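Local coordinates for cytidine deaminase (Burkholderia pseudomallei, PDB 3DMO), which probably deaminates cytidine and 2'-deoxycytidine to uridine and 2'-deoxyuridine with the help of a bound zinc ion, salvaging pyrimidines for UMP synthesis, at residues H11-R22 / E112-V122; G35-F46 / Y75-V86. One frame throughout, in Å; residues are numbered along the deposited sequence.

Contact 1: residues H11-R22 / E112-V122; sequences HHALIEAAKAAR and EVVLTNMQGDV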
loop_
_atom_site.group_PDB
_atom_site.type_symbol
_atom_site.label_atom_id
_atom_site.label_comp_id
_atom_site.label_asym_id
_atom_site.label_seq_id
_atom_site.Cartn_x
_atom_site.Cartn_y
_atom_site.Cartn_z
ATOM N N HIS A 11 -18.357 -0.257 25.430
ATOM C CA HIS A 11 -17.069 -0.778 24.973
ATOM C C HIS A 11 -17.120 -2.296 24.862
ATOM O O HIS A 11 -16.588 -2.870 23.905
ATOM C CB HIS A 11 -15.925 -0.360 25.895
ATOM C CG HIS A 11 -15.544 1.081 25.781
ATOM N ND1 HIS A 11 -15.984 1.892 24.755
ATOM C CD2 HIS A 11 -14.732 1.847 26.545
ATOM C CE1 HIS A 11 -15.478 3.102 24.908
ATOM N NE2 HIS A 11 -14.710 3.100 25.982
ATOM N N HIS A 12 -17.776 -2.937 25.832
ATOM C CA HIS A 12 -17.933 -4.390 25.834
ATOM C C HIS A 12 -18.668 -4.903 24.598
ATOM O O HIS A 12 -18.246 -5.887 23.987
ATOM C CB HIS A 12 -18.642 -4.876 27.100
ATOM C CG HIS A 12 -18.837 -6.360 27.139
ATOM N ND1 HIS A 12 -20.030 -6.965 26.802
ATOM C CD2 HIS A 12 -17.980 -7.365 27.445
ATOM C CE1 HIS A 12 -19.905 -8.276 26.914
ATOM N NE2 HIS A 12 -18.671 -8.545 27.302
ATOM N N ALA A 13 -19.766 -4.236 24.245
ATOM C CA ALA A 13 -20.554 -4.592 23.072
ATOM C C ALA A 13 -19.761 -4.401 21.776
ATOM O O ALA A 13 -19.855 -5.233 20.871
ATOM C CB ALA A 13 -21.833 -3.779 23.028
ATOM N N LEU A 14 -18.996 -3.312 21.694
ATOM C CA LEU A 14 -18.180 -3.019 20.504
ATOM C C LEU A 14 -17.054 -4.054 20.347
ATOM O O LEU A 14 -16.736 -4.475 19.233
ATOM C CB LEU A 14 -17.581 -1.610 20.576
ATOM C CG LEU A 14 -17.737 -0.592 19.435
ATOM C CD1 LEU A 14 -16.476 0.251 19.276
ATOM C CD2 LEU A 14 -18.172 -1.165 18.082
ATOM N N ILE A 15 -16.464 -4.462 21.467
ATOM C CA ILE A 15 -15.423 -5.497 21.456
ATOM C C ILE A 15 -15.998 -6.833 20.984
ATOM O O ILE A 15 -15.380 -7.536 20.177
ATOM C CB ILE A 15 -14.746 -5.639 22.839
ATOM C CG1 ILE A 15 -13.777 -4.471 23.073
ATOM C CG2 ILE A 15 -14.015 -6.985 22.959
ATOM C CD1 ILE A 15 -13.407 -4.235 24.553
ATOM N N GLU A 16 -17.187 -7.179 21.471
ATOM C CA GLU A 16 -17.850 -8.410 21.035
ATOM C C GLU A 16 -18.121 -8.418 19.528
ATOM O O GLU A 16 -18.010 -9.454 18.876
ATOM C CB GLU A 16 -19.142 -8.676 21.830
ATOM C CG GLU A 16 -18.912 -9.187 23.267
ATOM C CD GLU A 16 -17.962 -10.398 23.338
ATOM O OE1 GLU A 16 -18.233 -11.422 22.664
ATOM O OE2 GLU A 16 -16.938 -10.321 24.064
ATOM N N ALA A 17 -18.466 -7.256 18.977
ATOM C CA ALA A 17 -18.661 -7.123 17.529
ATOM C C ALA A 17 -17.332 -7.255 16.760
ATOM O O ALA A 17 -17.287 -7.869 15.696
ATOM C CB ALA A 17 -19.372 -5.809 17.203
ATOM N N ALA A 18 -16.256 -6.700 17.316
ATOM C CA ALA A 18 -14.924 -6.821 16.714
ATOM C C ALA A 18 -14.453 -8.281 16.681
ATOM O O ALA A 18 -13.849 -8.725 15.706
ATOM C CB ALA A 18 -13.925 -5.946 17.450
ATOM N N LYS A 19 -14.746 -9.028 17.741
ATOM C CA LYS A 19 -14.414 -10.459 17.784
ATOM C C LYS A 19 -15.235 -11.264 16.773
ATOM O O LYS A 19 -14.722 -12.194 16.159
ATOM C CB LYS A 19 -14.594 -11.020 19.200
ATOM C CG LYS A 19 -13.620 -10.465 20.210
ATOM C CD LYS A 19 -13.845 -11.045 21.611
ATOM C CE LYS A 19 -12.723 -10.599 22.533
ATOM N NZ LYS A 19 -12.861 -11.145 23.910
ATOM N N ALA A 20 -16.507 -10.905 16.594
ATOM C CA ALA A 20 -17.336 -11.543 15.575
ATOM C C ALA A 20 -16.812 -11.242 14.167
ATOM O O ALA A 20 -16.809 -12.129 13.311
ATOM C CB ALA A 20 -18.811 -11.129 15.717
ATOM N N ALA A 21 -16.368 -9.998 13.948
ATOM C CA ALA A 21 -15.733 -9.568 12.692
ATOM C C ALA A 21 -14.479 -10.390 12.394
ATOM O O ALA A 21 -14.298 -10.881 11.278
ATOM C CB ALA A 21 -15.391 -8.085 12.758
ATOM N N ARG A 22 -13.641 -10.552 13.418
ATOM C CA ARG A 22 -12.380 -11.287 13.332
ATOM C C ARG A 22 -12.561 -12.694 12.781
ATOM O O ARG A 22 -11.713 -13.175 12.038
ATOM C CB ARG A 22 -11.692 -11.327 14.706
ATOM C CG ARG A 22 -10.395 -12.123 14.747
ATOM C CD ARG A 22 -9.683 -11.980 16.090
ATOM N NE ARG A 22 -8.574 -12.930 16.206
ATOM C CZ ARG A 22 -8.692 -14.186 16.637
ATOM N NH1 ARG A 22 -9.870 -14.660 17.017
ATOM N NH2 ARG A 22 -7.624 -14.975 16.693
ATOM N N GLU A 112 -12.476 7.750 19.078
ATOM C CA GLU A 112 -12.185 6.852 20.195
ATOM C C GLU A 112 -11.775 5.492 19.649
ATOM O O GLU A 112 -12.463 4.931 18.798
ATOM C CB GLU A 112 -13.405 6.718 21.113
ATOM C CG GLU A 112 -13.189 5.806 22.312
ATOM C CD GLU A 112 -14.420 5.697 23.203
ATOM O OE1 GLU A 112 -15.474 5.234 22.720
ATOM O OE2 GLU A 112 -14.328 6.058 24.397
ATOM N N VAL A 113 -10.647 4.979 20.134
ATOM C CA VAL A 113 -10.095 3.718 19.659
ATOM C C VAL A 113 -9.984 2.760 20.853
ATOM O O VAL A 113 -9.275 3.043 21.820
ATOM C CB VAL A 113 -8.710 3.937 18.984
ATOM C CG1 VAL A 113 -8.122 2.615 18.523
ATOM C CG2 VAL A 113 -8.826 4.914 17.806
ATOM N N VAL A 114 -10.721 1.655 20.791
ATOM C CA VAL A 114 -10.751 0.647 21.850
ATOM C C VAL A 114 -9.925 -0.561 21.394
ATOM O O VAL A 114 -10.323 -1.274 20.468
ATOM C CB VAL A 114 -12.214 0.181 22.163
ATOM C CG1 VAL A 114 -12.230 -0.849 23.291
ATOM C CG2 VAL A 114 -13.125 1.376 22.489
ATOM N N LEU A 115 -8.775 -0.773 22.032
ATOM C CA LEU A 115 -7.859 -1.849 21.637
ATOM C C LEU A 115 -7.942 -2.992 22.627
ATOM O O LEU A 115 -7.940 -2.769 23.835
ATOM C CB LEU A 115 -6.424 -1.328 21.564
ATOM C CG LEU A 115 -6.228 -0.142 20.631
ATOM C CD1 LEU A 115 -4.819 0.409 20.806
ATOM C CD2 LEU A 115 -6.536 -0.546 19.176
ATOM N N THR A 116 -8.003 -4.214 22.115
ATOM C CA THR A 116 -8.127 -5.378 22.985
ATOM C C THR A 116 -7.468 -6.630 22.390
ATOM O O THR A 116 -6.932 -6.597 21.284
ATOM C CB THR A 116 -9.615 -5.621 23.391
ATOM O OG1 THR A 116 -9.676 -6.556 24.477
ATOM C CG2 THR A 116 -10.462 -6.121 22.227
ATOM N N ASN A 117 -7.488 -7.724 23.142
ATOM C CA ASN A 117 -6.989 -9.000 22.643
ATOM C C ASN A 117 -8.020 -10.065 22.958
ATOM O O ASN A 117 -9.180 -9.734 23.210
ATOM C CB ASN A 117 -5.612 -9.332 23.232
ATOM C CG ASN A 117 -5.623 -9.398 24.749
ATOM O OD1 ASN A 117 -6.680 -9.353 25.373
ATOM N ND2 ASN A 117 -4.444 -9.491 25.350
ATOM N N MET A 118 -7.608 -11.328 22.943
ATOM C CA MET A 118 -8.527 -12.432 23.195
ATOM C C MET A 118 -8.480 -12.889 24.654
ATOM O O MET A 118 -9.018 -13.947 24.989
ATOM C CB MET A 118 -8.224 -13.605 22.260
ATOM C CG MET A 118 -8.373 -13.287 20.771
ATOM S SD MET A 118 -10.012 -12.690 20.317
ATOM C CE MET A 118 -11.016 -14.169 20.451
ATOM N N GLN A 119 -7.855 -12.086 25.513
ATOM C CA GLN A 119 -7.652 -12.444 26.921
ATOM C C GLN A 119 -8.145 -11.376 27.901
ATOM O O GLN A 119 -7.707 -11.343 29.053
ATOM C CB GLN A 119 -6.168 -12.721 27.185
ATOM C CG GLN A 119 -5.558 -13.806 26.322
ATOM C CD GLN A 119 -4.076 -13.929 26.564
ATOM O OE1 GLN A 119 -3.644 -14.607 27.500
ATOM N NE2 GLN A 119 -3.281 -13.251 25.734
ATOM N N GLY A 120 -9.023 -10.487 27.439
ATOM C CA GLY A 120 -9.611 -9.451 28.297
ATOM C C GLY A 120 -8.793 -8.201 28.582
ATOM O O GLY A 120 -9.195 -7.373 29.402
ATOM N N ASP A 121 -7.648 -8.043 27.928
ATOM C CA ASP A 121 -6.842 -6.832 28.106
ATOM C C ASP A 121 -7.332 -5.713 27.192
ATOM O O ASP A 121 -7.446 -5.906 25.978
ATOM C CB ASP A 121 -5.362 -7.120 27.859
ATOM C CG ASP A 121 -4.850 -8.258 28.724
ATOM O OD1 ASP A 121 -4.870 -8.123 29.975
ATOM O OD2 ASP A 121 -4.445 -9.292 28.152
ATOM N N VAL A 122 -7.626 -4.559 27.786
ATOM C CA VAL A 122 -8.233 -3.435 27.067
ATOM C C VAL A 122 -7.467 -2.153 27.336
ATOM O O VAL A 122 -7.069 -1.890 28.466
ATOM C CB VAL A 122 -9.718 -3.226 27.473
ATOM C CG1 VAL A 122 -10.328 -2.008 26.748
ATOM C CG2 VAL A 122 -10.533 -4.457 27.182
HETATM O O HOH W 1 -10.794 -10.188 25.223
#

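Contact 2: residues G35-F46 / Y75-V86; sequences GAALVTNDGKVF and YRPGEFAAIAVV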
loop_
_atom_site.group_PDB
_atom_site.type_symbol
_atom_site.label_atom_id
_atom_site.label_comp_id
_atom_site.label_asym_id
_atom_site.label_seq_id
_atom_site.Cartn_x
_atom_site.Cartn_y
_atom_site.Cartn_z
ATOM N N GLY A 35 -9.873 -8.505 13.871
ATOM C CA GLY A 35 -11.209 -7.967 13.656
ATOM C C GLY A 35 -11.324 -6.541 14.148
ATOM O O GLY A 35 -10.605 -6.115 15.053
ATOM N N ALA A 36 -12.244 -5.802 13.541
ATOM C CA ALA A 36 -12.547 -4.448 13.971
ATOM C C ALA A 36 -14.032 -4.215 13.866
ATOM O O ALA A 36 -14.714 -4.837 13.051
ATOM C CB ALA A 36 -11.785 -3.424 13.128
ATOM N N ALA A 37 -14.539 -3.338 14.718
ATOM C CA ALA A 37 -15.931 -2.932 14.635
ATOM C C ALA A 37 -16.023 -1.439 14.846
ATOM O O ALA A 37 -15.511 -0.907 15.828
ATOM C CB ALA A 37 -16.774 -3.671 15.651
ATOM N N LEU A 38 -16.691 -0.785 13.906
ATOM C CA LEU A 38 -16.774 0.666 13.836
ATOM C C LEU A 38 -18.222 1.059 14.071
ATOM O O LEU A 38 -19.125 0.485 13.447
ATOM C CB LEU A 38 -16.345 1.098 12.431
ATOM C CG LEU A 38 -16.336 2.550 11.987
ATOM C CD1 LEU A 38 -15.307 3.358 12.773
ATOM C CD2 LEU A 38 -16.030 2.578 10.497
ATOM N N VAL A 39 -18.456 2.013 14.972
ATOM C CA VAL A 39 -19.821 2.472 15.220
ATOM C C VAL A 39 -19.931 3.924 14.797
ATOM O O VAL A 39 -19.085 4.733 15.147
ATOM C CB VAL A 39 -20.298 2.242 16.696
ATOM C CG1 VAL A 39 -19.432 3.002 17.711
ATOM C CG2 VAL A 39 -21.790 2.601 16.837
ATOM N N THR A 40 -20.967 4.232 14.027
ATOM C CA THR A 40 -21.115 5.551 13.424
ATOM C C THR A 40 -21.893 6.513 14.319
ATOM O O THR A 40 -22.423 6.124 15.361
ATOM C CB THR A 40 -21.840 5.454 12.068
ATOM O OG1 THR A 40 -23.192 5.036 12.286
ATOM C CG2 THR A 40 -21.157 4.443 11.154
ATOM N N ASN A 41 -21.970 7.762 13.880
ATOM C CA ASN A 41 -22.765 8.793 14.543
ATOM C C ASN A 41 -24.240 8.421 14.792
ATOM O O ASN A 41 -24.811 8.831 15.807
ATOM C CB ASN A 41 -22.613 10.152 13.825
ATOM C CG ASN A 41 -22.957 10.102 12.330
ATOM O OD1 ASN A 41 -23.325 9.067 11.783
ATOM N ND2 ASN A 41 -22.837 11.255 11.668
ATOM N N ASP A 42 -24.844 7.643 13.893
ATOM C CA ASP A 42 -26.231 7.217 14.059
ATOM C C ASP A 42 -26.365 5.790 14.605
ATOM O O ASP A 42 -27.442 5.186 14.554
ATOM C CB ASP A 42 -27.040 7.434 12.766
ATOM C CG ASP A 42 -26.566 6.575 11.602
ATOM O OD1 ASP A 42 -27.226 6.631 10.535
ATOM O OD2 ASP A 42 -25.559 5.846 11.726
ATOM N N GLY A 43 -25.260 5.249 15.119
ATOM C CA GLY A 43 -25.276 3.972 15.836
ATOM C C GLY A 43 -25.140 2.701 15.017
ATOM O O GLY A 43 -25.253 1.598 15.564
ATOM N N LYS A 44 -24.909 2.841 13.712
ATOM C CA LYS A 44 -24.695 1.696 12.833
ATOM C C LYS A 44 -23.296 1.121 13.050
ATOM O O LYS A 44 -22.333 1.864 13.241
ATOM C CB LYS A 44 -24.876 2.106 11.377
ATOM C CG LYS A 44 -25.100 0.951 10.424
ATOM C CD LYS A 44 -25.771 1.452 9.150
ATOM C CE LYS A 44 -26.479 0.326 8.400
ATOM N NZ LYS A 44 -25.513 -0.635 7.793
ATOM N N VAL A 45 -23.202 -0.203 13.017
ATOM C CA VAL A 45 -21.946 -0.906 13.256
ATOM C C VAL A 45 -21.445 -1.553 11.966
ATOM O O VAL A 45 -22.217 -2.178 11.237
ATOM C CB VAL A 45 -22.094 -1.949 14.389
ATOM C CG1 VAL A 45 -20.820 -2.777 14.554
ATOM C CG2 VAL A 45 -22.427 -1.249 15.687
ATOM N N PHE A 46 -20.159 -1.360 11.676
ATOM C CA PHE A 46 -19.521 -1.989 10.528
ATOM C C PHE A 46 -18.391 -2.907 10.982
ATOM O O PHE A 46 -17.527 -2.488 11.757
ATOM C CB PHE A 46 -18.983 -0.925 9.561
ATOM C CG PHE A 46 -20.065 -0.183 8.833
ATOM C CD1 PHE A 46 -20.507 -0.624 7.584
ATOM C CD2 PHE A 46 -20.667 0.930 9.404
ATOM C CE1 PHE A 46 -21.523 0.049 6.908
ATOM C CE2 PHE A 46 -21.682 1.603 8.734
ATOM C CZ PHE A 46 -22.103 1.156 7.482
ATOM N N TYR A 75 -21.058 6.983 4.737
ATOM C CA TYR A 75 -20.553 7.701 5.899
ATOM C C TYR A 75 -19.313 8.438 5.455
ATOM O O TYR A 75 -18.595 7.966 4.567
ATOM C CB TYR A 75 -20.311 6.765 7.089
ATOM C CG TYR A 75 -21.618 6.272 7.645
ATOM C CD1 TYR A 75 -22.284 7.000 8.622
ATOM C CD2 TYR A 75 -22.209 5.121 7.148
ATOM C CE1 TYR A 75 -23.514 6.577 9.112
ATOM C CE2 TYR A 75 -23.436 4.679 7.631
ATOM C CZ TYR A 75 -24.075 5.421 8.609
ATOM O OH TYR A 75 -25.285 5.001 9.097
ATOM N N ARG A 76 -19.091 9.603 6.045
ATOM C CA ARG A 76 -18.054 10.519 5.590
ATOM C C ARG A 76 -17.070 10.793 6.723
ATOM O O ARG A 76 -17.362 10.505 7.883
ATOM C CB ARG A 76 -18.724 11.798 5.090
ATOM C CG ARG A 76 -19.521 11.566 3.806
ATOM C CD ARG A 76 -20.682 12.529 3.689
ATOM N NE ARG A 76 -21.686 12.271 4.723
ATOM C CZ ARG A 76 -22.892 12.833 4.762
ATOM N NH1 ARG A 76 -23.270 13.682 3.809
ATOM N NH2 ARG A 76 -23.732 12.533 5.754
ATOM N N PRO A 77 -15.880 11.326 6.403
ATOM C CA PRO A 77 -14.958 11.636 7.496
ATOM C C PRO A 77 -15.602 12.411 8.640
ATOM O O PRO A 77 -16.329 13.398 8.410
ATOM C CB PRO A 77 -13.888 12.483 6.816
ATOM C CG PRO A 77 -13.856 11.950 5.410
ATOM C CD PRO A 77 -15.292 11.617 5.080
ATOM N N GLY A 78 -15.346 11.954 9.860
ATOM C CA GLY A 78 -15.874 12.604 11.054
ATOM C C GLY A 78 -17.201 12.049 11.538
ATOM O O GLY A 78 -17.713 12.492 12.570
ATOM N N GLU A 79 -17.761 11.084 10.811
ATOM C CA GLU A 79 -19.059 10.503 11.188
ATOM C C GLU A 79 -18.961 9.237 12.030
ATOM O O GLU A 79 -19.941 8.493 12.141
ATOM C CB GLU A 79 -19.915 10.233 9.953
ATOM C CG GLU A 79 -20.399 11.489 9.278
ATOM C CD GLU A 79 -21.571 11.234 8.372
ATOM O OE1 GLU A 79 -21.380 10.655 7.280
ATOM O OE2 GLU A 79 -22.685 11.629 8.750
ATOM N N PHE A 80 -17.792 9.002 12.625
ATOM C CA PHE A 80 -17.561 7.803 13.437
ATOM C C PHE A 80 -17.369 8.125 14.915
ATOM O O PHE A 80 -16.651 9.063 15.271
ATOM C CB PHE A 80 -16.399 6.984 12.865
ATOM C CG PHE A 80 -16.513 6.778 11.386
ATOM C CD1 PHE A 80 -15.689 7.478 10.512
ATOM C CD2 PHE A 80 -17.502 5.947 10.869
ATOM C CE1 PHE A 80 -15.825 7.316 9.132
ATOM C CE2 PHE A 80 -17.646 5.776 9.493
ATOM C CZ PHE A 80 -16.800 6.466 8.624
ATOM N N ALA A 81 -18.050 7.358 15.761
ATOM C CA ALA A 81 -17.975 7.539 17.208
ATOM C C ALA A 81 -16.806 6.769 17.828
ATOM O O ALA A 81 -16.082 7.299 18.673
ATOM C CB ALA A 81 -19.279 7.103 17.848
ATOM N N ALA A 82 -16.636 5.517 17.413
ATOM C CA ALA A 82 -15.638 4.628 18.012
ATOM C C ALA A 82 -15.305 3.467 17.093
ATOM O O ALA A 82 -16.140 3.037 16.274
ATOM C CB ALA A 82 -16.139 4.085 19.362
ATOM N N ILE A 83 -14.090 2.945 17.257
ATOM C CA ILE A 83 -13.670 1.706 16.612
ATOM C C ILE A 83 -13.015 0.786 17.649
ATOM O O ILE A 83 -12.226 1.247 18.471
ATOM C CB ILE A 83 -12.728 1.982 15.394
ATOM C CG1 ILE A 83 -12.503 0.710 14.561
ATOM C CG2 ILE A 83 -11.428 2.656 15.828
ATOM C CD1 ILE A 83 -11.782 0.973 13.232
ATOM N N ALA A 84 -13.407 -0.491 17.656
ATOM C CA ALA A 84 -12.735 -1.519 18.471
ATOM C C ALA A 84 -11.896 -2.402 17.561
ATOM O O ALA A 84 -12.323 -2.721 16.454
ATOM C CB ALA A 84 -13.761 -2.377 19.228
ATOM N N VAL A 85 -10.699 -2.781 18.014
ATOM C CA VAL A 85 -9.799 -3.648 17.237
ATOM C C VAL A 85 -9.334 -4.791 18.153
ATOM O O VAL A 85 -8.990 -4.553 19.321
ATOM C CB VAL A 85 -8.561 -2.866 16.694
ATOM C CG1 VAL A 85 -7.822 -3.676 15.604
ATOM C CG2 VAL A 85 -8.976 -1.498 16.159
ATOM N N VAL A 86 -9.319 -6.020 17.628
ATOM C CA VAL A 86 -8.951 -7.199 18.431
ATOM C C VAL A 86 -8.074 -8.177 17.634
ATOM O O VAL A 86 -8.318 -8.425 16.456
ATOM C CB VAL A 86 -10.214 -7.916 19.025
ATOM C CG1 VAL A 86 -11.161 -8.422 17.924
ATOM C CG2 VAL A 86 -9.808 -9.049 19.948
#

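Contact 1: residues H11-R22 / E112-V122
Helix 11-22 packs across strand 112-116 and the turn after it, in the alpha/beta core of the cytidine deaminase fold, on one face of the central sheet; its axis crosses the strand at -63°. In the middle, beta-branched Ile15 offers two separate arms to the sheet: its CG2 meets Thr116 CG2 tip to tip at 3.7 Å, while CD1 rests on Val114 CG1 and Val122 CG2. Its chi1 of -76° sets CG1 anti to the carbonyl carbon and CG2 anti to the backbone N; near-extended chi2 (161°) carries CD1 on to the valines. Thr116 suits both sides, turning its methyl to Ile15 while OG1 donates to Asp121 O. At the helix start Val114 CG2 makes a CH-pi contact over one face of the His11 ring, 3.9 Å from its centroid, and Glu112 OE1, hydrogen-bonded to His6, lies at the ring's edge, 3.1 Å from CE1. Lys19 NZ donates to a water 2.6 Å away, which donates in turn to Asn117 O and accepts from Gly120 N, tying the helix to the turn through one solvent molecule. Met118 lays its thioether over the Arg22 guanidinium, whose NE bonds to Lys33 O. An apolar centre thus lies between a histidine-carboxylate end and a water-bridged end, where Lys19 packs CE near Met118 SD while its NZ donates to the water.

Contact 2: residues G35-F46 / Y75-V86
The Tyr75 ring carries the methyl of Thr40 over one face, a CH-pi contact with CG2 3.7 Å from the centroid; Asn41 OD1 and the Asp42 carboxylate lie at its edge. Phe46 meets Tyr75 obliquely, CE2 to CE2 at 3.7 Å. Leu38 CD2 packs on Phe80 CD2, and Thr40 CG2 approaches that ring's edge. Tyr75 OH donates to the syn lone pair of Asp42 OD2 (2.8 Å), which Thr40 OG1 also grips at 2.6 Å, so both hydroxyls converge on one carboxylate oxygen and hold turn 40-43 against the loop at Tyr75. Asn41 ND2 bonds Glu79 OE2 at 2.9 Å; Arg76 grips Glu79 side-on in a salt bridge, NE to OE1 and NH2 to OE2, which probably favours the carboxylate form of Glu79. In the antiparallel strands, Gly35/Val86 and Ala37/Ala84 are hydrogen-bonded pairs with two backbone bonds each, Ala36/Val85 and Leu38/Ile83 non-hydrogen-bonded pairs between and beyond them. A classic beta bulge sets Ala81 and Ala82 against Val39. Ala37 and Ala84, small and on one face, suit the side against helix 11-22, both touching Leu14; Leu38 and Phe80 touch helix 62-72 at Ala70, and strands 45-49 and 112-116 flank the pair.

The two contacts, with centres about 13 Å apart, share one mixed sheet, whose strand order is 45-49, 34-40, 80-87, 112-116, 122-126. Contact 2 joins its second and third strands, and contact 1 lays helix 11-22 on the fourth. They meet directly: Val114 N to Ile83 O and Val114 O to Val85 N are probable hydrogen bonds between parallel neighbours. The chain runs from helix 11-22 into strands 34-40 and 45-49, then through 80-87, and comes back beneath the helix only with strand 112-116. Val85 lies about 4 Å, side chain to side chain, from Glu63, the predicted proton donor, placing this shared sheet beside the zinc site.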